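Local coordinates for PUA domain-containing protein (Aeropyrum pernix, PDB 2CX0) that is of uncharacterised function but carries a PUA domain and so probably binds RNA, perhaps in connection with translation initiation, at residues 117-122 / 154-159; 123-128 / 145-150. All coordinates share one frame; numbering follows the deposited sequence.

Contact 1 (117-122 / 154-159); sequences VGVEGS and KLYREK
Tyr-156, near the C-terminal end of helix 149-158, lays its ring against strand 116-121, a surface contact in the PUA domain that joins this helix to an outermost strand of the mixed sheet. The two axes run nearly antiparallel (171°) and come within 8.5 Å. Where the ring lands, Val-117 and Gly-118 form a classic beta bulge opposite Leu-96, and the ring packs on bare backbone: Gly-118 CA is 3.8 Å from Tyr-156 CZ, and Gly-118 N lies over one face toward the rim. Val-117 O meets Tyr-156 CE2 obliquely at 3.3 Å, while the CG2 branch of Val-119 approaches the CD1 and CE1 side. Arg-157, salt-bridged to Glu-153, folds back over the tyrosine, with CG on the opposite ring face and Tyr-156 OH 3.3 Å above its guanidinium plane. Lys-159, the C-prime residue of a Schellman motif, is long enough to span from the helix end to Val-116 O, bending at chi2 (-67°). Tyrosine suits its place because the flat ring lies on backbone while the hydroxyl reaches a strand-bound water. That water accepts from Val-119 N and is hydrogen-bonded to Tyr-156 OH at 2.7 Å.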
loop_
_atom_site.group_PDB
_atom_site.type_symbol
_atom_site.label_atom_id
_atom_site.label_comp_id
_atom_site.label_asym_id
_atom_site.label_seq_id
_atom_site.Cartn_x
_atom_site.Cartn_y
_atom_site.Cartn_z
ATOM N N VAL A 117 17.697 2.767 5.717
ATOM C CA VAL A 117 18.361 3.501 6.790
ATOM C C VAL A 117 17.695 3.353 8.134
ATOM O O VAL A 117 18.142 3.933 9.148
ATOM C CB VAL A 117 18.444 5.028 6.483
ATOM C CG1 VAL A 117 19.303 5.272 5.153
ATOM C CG2 VAL A 117 17.002 5.611 6.269
ATOM N N GLY A 118 16.616 2.597 8.184
ATOM C CA GLY A 118 15.918 2.453 9.464
ATOM C C GLY A 118 14.814 1.436 9.359
ATOM O O GLY A 118 14.288 1.189 8.244
ATOM N N VAL A 119 14.521 0.791 10.478
ATOM C CA VAL A 119 13.441 -0.205 10.528
ATOM C C VAL A 119 12.552 0.063 11.739
ATOM O O VAL A 119 13.066 0.325 12.843
ATOM C CB VAL A 119 13.961 -1.618 10.674
ATOM C CG1 VAL A 119 12.772 -2.575 10.883
ATOM C CG2 VAL A 119 14.805 -2.008 9.448
ATOM N N GLU A 120 11.229 0.023 11.563
ATOM C CA GLU A 120 10.338 0.241 12.678
ATOM C C GLU A 120 9.339 -0.875 12.730
ATOM O O GLU A 120 8.883 -1.401 11.675
ATOM C CB GLU A 120 9.547 1.565 12.534
ATOM C CG GLU A 120 10.379 2.804 12.771
ATOM C CD GLU A 120 9.683 4.107 12.382
ATOM O OE1 GLU A 120 8.451 4.126 12.153
ATOM O OE2 GLU A 120 10.387 5.135 12.328
ATOM N N GLY A 121 8.945 -1.220 13.954
ATOM C CA GLY A 121 7.964 -2.293 14.074
ATOM C C GLY A 121 8.634 -3.648 14.144
ATOM O O GLY A 121 9.864 -3.732 14.291
ATOM N N SER A 122 7.838 -4.706 13.995
ATOM C CA SER A 122 8.321 -6.078 14.076
ATOM C C SER A 122 7.602 -6.868 12.984
ATOM O O SER A 122 6.375 -6.832 12.902
ATOM C CB SER A 122 7.985 -6.627 15.466
ATOM O OG SER A 122 8.450 -7.955 15.583
ATOM N N LYS A 154 20.244 -5.767 10.947
ATOM C CA LYS A 154 21.664 -6.007 10.825
ATOM C C LYS A 154 22.129 -5.716 9.398
ATOM O O LYS A 154 23.094 -4.992 9.161
ATOM C CB LYS A 154 21.962 -7.454 11.189
ATOM C CG LYS A 154 21.503 -7.773 12.589
ATOM C CD LYS A 154 22.304 -8.909 13.180
ATOM C CE LYS A 154 21.744 -9.339 14.553
ATOM N NZ LYS A 154 21.785 -8.283 15.619
ATOM N N LEU A 155 21.396 -6.222 8.430
ATOM C CA LEU A 155 21.788 -6.054 7.031
ATOM C C LEU A 155 21.887 -4.610 6.547
ATOM O O LEU A 155 22.797 -4.290 5.796
ATOM C CB LEU A 155 20.792 -6.806 6.125
ATOM C CG LEU A 155 20.802 -8.351 6.291
ATOM C CD1 LEU A 155 19.565 -8.988 5.547
ATOM C CD2 LEU A 155 22.167 -8.884 5.736
ATOM N N TYR A 156 20.973 -3.722 6.949
ATOM C CA TYR A 156 21.096 -2.367 6.459
ATOM C C TYR A 156 22.302 -1.659 7.077
ATOM O O TYR A 156 22.925 -0.834 6.440
ATOM C CB TYR A 156 19.778 -1.560 6.673
ATOM C CG TYR A 156 19.649 -0.804 7.947
ATOM C CD1 TYR A 156 18.796 -1.257 8.960
ATOM C CD2 TYR A 156 20.292 0.429 8.120
ATOM C CE1 TYR A 156 18.582 -0.499 10.132
ATOM C CE2 TYR A 156 20.071 1.212 9.314
ATOM C CZ TYR A 156 19.216 0.713 10.294
ATOM O OH TYR A 156 19.018 1.383 11.458
ATOM N N ARG A 157 22.653 -2.011 8.304
ATOM C CA ARG A 157 23.808 -1.373 8.925
ATOM C C ARG A 157 25.129 -1.800 8.257
ATOM O O ARG A 157 26.098 -1.085 8.332
ATOM C CB ARG A 157 23.831 -1.705 10.416
ATOM C CG ARG A 157 22.787 -0.935 11.196
ATOM C CD ARG A 157 22.794 -1.395 12.647
ATOM N NE ARG A 157 22.047 -0.483 13.488
ATOM C CZ ARG A 157 20.746 -0.573 13.714
ATOM N NH1 ARG A 157 20.038 -1.545 13.144
ATOM N NH2 ARG A 157 20.158 0.285 14.554
ATOM N N GLU A 158 25.147 -2.973 7.634
ATOM C CA GLU A 158 26.302 -3.468 6.906
ATOM C C GLU A 158 26.208 -3.018 5.452
ATOM O O GLU A 158 27.151 -3.162 4.692
ATOM C CB GLU A 158 26.276 -5.009 6.879
ATOM C CG GLU A 158 26.173 -5.635 8.255
ATOM C CD GLU A 158 25.799 -7.115 8.213
ATOM O OE1 GLU A 158 25.749 -7.716 9.305
ATOM O OE2 GLU A 158 25.559 -7.670 7.104
ATOM N N LYS A 159 25.055 -2.482 5.069
ATOM C CA LYS A 159 24.779 -2.140 3.653
ATOM C C LYS A 159 25.014 -3.365 2.738
ATOM O O LYS A 159 25.617 -3.295 1.671
ATOM C CB LYS A 159 25.553 -0.909 3.145
ATOM C CG LYS A 159 25.226 0.291 3.967
ATOM C CD LYS A 159 23.804 0.727 3.799
ATOM C CE LYS A 159 23.536 1.872 4.782
ATOM N NZ LYS A 159 22.218 2.487 4.560
HETATM O O HOH W 1 16.730 0.739 12.738
#

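Contact 2 (123-128 / 145-150); sequences FTRGDV and AEVDSS
The loop joining strands 116-121 and 128-133 of the PUA domain clasps the turn that leads from strand 138-145 into helix 149-158, and Phe-123 and Ser-149 lock the two together. Ser-149 CB sits over the centre of the phenyl ring in a CH-pi contact, 3.5 Å from the centroid of Phe-123 and 8° off the ring normal. Serine serves well here, small enough to lie on the ring and polar enough to bind the backbone beside it. Its OG, turned between backbone N and carbonyl carbon (chi1 54°), accepts from Phe-123 N at 3.0 Å, while Ser-149 N gives a nearly straight bond to Phe-123 O, approaching from above the carbonyl plane. Ala-145 CB touches Phe-123 CD1 at 3.6 Å. Val-147 O, at the ring edge 3.7 Å from Phe-123 CE1, is buried without a hydrogen-bonding partner.

Residues 124-127 form a type II turn whose third position, at positive phi, suits Gly-126. Asp-127 OD2 accepts from Thr-124 N, and Asp-127 O receives Ala-145 N at 2.8 Å. Gly-126 N returns a bond to Ala-145 O. Asp-148 sits at the N-cap position, yet its carboxylate turns to the loop: OD2 takes Arg-125 N on its anti lone pair at 2.9 Å. The guanidinium of Arg-125 lies with one face over Glu-146 O, 3.0 Å from Arg-125 CZ; its N-H groups do not point at that oxygen, so no hydrogen bond forms, while NH2 reaches Asp-148 N through water 3. Glu-146 directs its own carboxylate to Arg-163.

Five near-straight bonds thus tie the two loops together, four of them satisfying backbone atoms of Phe-123 and Ala-145. Arg-125 NE, 4.8 Å from Asp-148 OD2, makes no salt bridge but would probably favour the charged carboxylate.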
loop_
_atom_site.group_PDB
_atom_site.type_symbol
_atom_site.label_atom_id
_atom_site.label_comp_id
_atom_site.label_asym_id
_atom_site.label_seq_id
_atom_site.Cartn_x
_atom_site.Cartn_y
_atom_site.Cartn_z
ATOM N N PHE A 123 8.332 -7.550 12.111
ATOM C CA PHE A 123 7.679 -8.275 11.046
ATOM C C PHE A 123 8.565 -9.396 10.563
ATOM O O PHE A 123 9.792 -9.416 10.843
ATOM C CB PHE A 123 7.327 -7.336 9.869
ATOM C CG PHE A 123 8.472 -6.537 9.352
ATOM C CD1 PHE A 123 9.356 -7.056 8.402
ATOM C CD2 PHE A 123 8.658 -5.216 9.799
ATOM C CE1 PHE A 123 10.421 -6.249 7.907
ATOM C CE2 PHE A 123 9.686 -4.432 9.324
ATOM C CZ PHE A 123 10.575 -4.945 8.375
ATOM N N THR A 124 7.959 -10.331 9.845
ATOM C CA THR A 124 8.749 -11.422 9.309
ATOM C C THR A 124 8.652 -11.404 7.788
ATOM O O THR A 124 7.807 -10.708 7.221
ATOM C CB THR A 124 8.232 -12.797 9.866
ATOM O OG1 THR A 124 6.866 -12.957 9.507
ATOM C CG2 THR A 124 8.323 -12.831 11.366
ATOM N N ARG A 125 9.532 -12.175 7.134
ATOM C CA ARG A 125 9.510 -12.290 5.688
ATOM C C ARG A 125 8.069 -12.585 5.278
ATOM O O ARG A 125 7.401 -13.416 5.916
ATOM C CB ARG A 125 10.442 -13.455 5.252
ATOM C CG ARG A 125 10.260 -13.950 3.835
ATOM C CD ARG A 125 11.438 -14.817 3.402
ATOM N NE ARG A 125 12.564 -14.600 4.292
ATOM C CZ ARG A 125 13.841 -14.588 3.919
ATOM N NH1 ARG A 125 14.176 -14.777 2.639
ATOM N NH2 ARG A 125 14.779 -14.400 4.842
ATOM N N GLY A 126 7.567 -11.912 4.236
ATOM C CA GLY A 126 6.206 -12.187 3.775
ATOM C C GLY A 126 5.160 -11.212 4.291
ATOM O O GLY A 126 4.038 -11.140 3.733
ATOM N N ASP A 127 5.495 -10.462 5.348
ATOM C CA ASP A 127 4.568 -9.475 5.924
ATOM C C ASP A 127 4.474 -8.259 5.049
ATOM O O ASP A 127 5.450 -7.948 4.302
ATOM C CB ASP A 127 5.042 -8.993 7.281
ATOM C CG ASP A 127 4.584 -9.927 8.429
ATOM O OD1 ASP A 127 3.581 -10.626 8.212
ATOM O OD2 ASP A 127 5.218 -9.915 9.509
ATOM N N VAL A 128 3.323 -7.584 5.136
ATOM C CA VAL A 128 3.086 -6.349 4.413
ATOM C C VAL A 128 3.763 -5.197 5.173
ATOM O O VAL A 128 3.544 -5.020 6.374
ATOM C CB VAL A 128 1.586 -6.024 4.334
ATOM C CG1 VAL A 128 1.384 -4.716 3.553
ATOM C CG2 VAL A 128 0.823 -7.216 3.703
ATOM N N ALA A 145 7.805 -7.789 2.756
ATOM C CA ALA A 145 9.148 -7.907 3.324
ATOM C C ALA A 145 9.786 -9.204 2.798
ATOM O O ALA A 145 9.157 -10.251 2.792
ATOM C CB ALA A 145 9.095 -7.954 4.880
ATOM N N GLU A 146 11.036 -9.120 2.366
ATOM C CA GLU A 146 11.786 -10.289 1.902
ATOM C C GLU A 146 12.686 -10.844 2.982
ATOM O O GLU A 146 13.289 -11.908 2.807
ATOM C CB GLU A 146 12.659 -9.943 0.715
ATOM C CG GLU A 146 11.844 -9.676 -0.512
ATOM C CD GLU A 146 11.984 -10.763 -1.580
ATOM O OE1 GLU A 146 13.091 -11.330 -1.730
ATOM O OE2 GLU A 146 11.001 -11.030 -2.289
ATOM N N VAL A 147 12.804 -10.124 4.084
ATOM C CA VAL A 147 13.619 -10.591 5.218
ATOM C C VAL A 147 12.927 -10.215 6.517
ATOM O O VAL A 147 12.114 -9.285 6.532
ATOM C CB VAL A 147 15.019 -9.963 5.199
ATOM C CG1 VAL A 147 15.804 -10.545 4.033
ATOM C CG2 VAL A 147 14.924 -8.448 5.086
ATOM N N ASP A 148 13.260 -10.883 7.611
ATOM C CA ASP A 148 12.615 -10.545 8.870
ATOM C C ASP A 148 13.128 -9.139 9.303
ATOM O O ASP A 148 14.262 -8.746 8.921
ATOM C CB ASP A 148 13.017 -11.558 9.944
ATOM C CG ASP A 148 12.522 -12.993 9.666
ATOM O OD1 ASP A 148 12.983 -13.914 10.397
ATOM O OD2 ASP A 148 11.682 -13.212 8.763
ATOM N N SER A 149 12.337 -8.399 10.096
ATOM C CA SER A 149 12.775 -7.089 10.604
ATOM C C SER A 149 14.082 -7.208 11.443
ATOM O O SER A 149 14.960 -6.330 11.385
ATOM C CB SER A 149 11.685 -6.446 11.479
ATOM O OG SER A 149 11.314 -7.350 12.503
ATOM N N SER A 150 14.259 -8.274 12.222
ATOM C CA SER A 150 15.507 -8.339 13.002
ATOM C C SER A 150 16.711 -8.621 12.085
ATOM O O SER A 150 17.842 -8.201 12.365
ATOM C CB SER A 150 15.395 -9.407 14.073
ATOM O OG SER A 150 15.236 -10.635 13.436
HETATM O O HOH W 2 11.896 -10.093 12.986
HETATM O O HOH W 3 15.011 -12.991 7.217
#

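Contacts 1 and 2 share helix 149-158, contact 2 holding its N-terminal start and contact 1 its C-terminal end, with centres 11 Å apart. Both draw on one continuous run of chain, since strand 116-121 passes directly into the loop 123-128, and contact 2 is nested within the chain closed by contact 1. The strand faces the C-terminal end of the helix, and the loop that follows it wraps the N-terminal start. The two contacts meet at Ser-149, whose OG is 3.6 Å from Ser-122 CA and whose CB touches both the Phe-123 ring and, at 4.1 Å, Val-119 CG1.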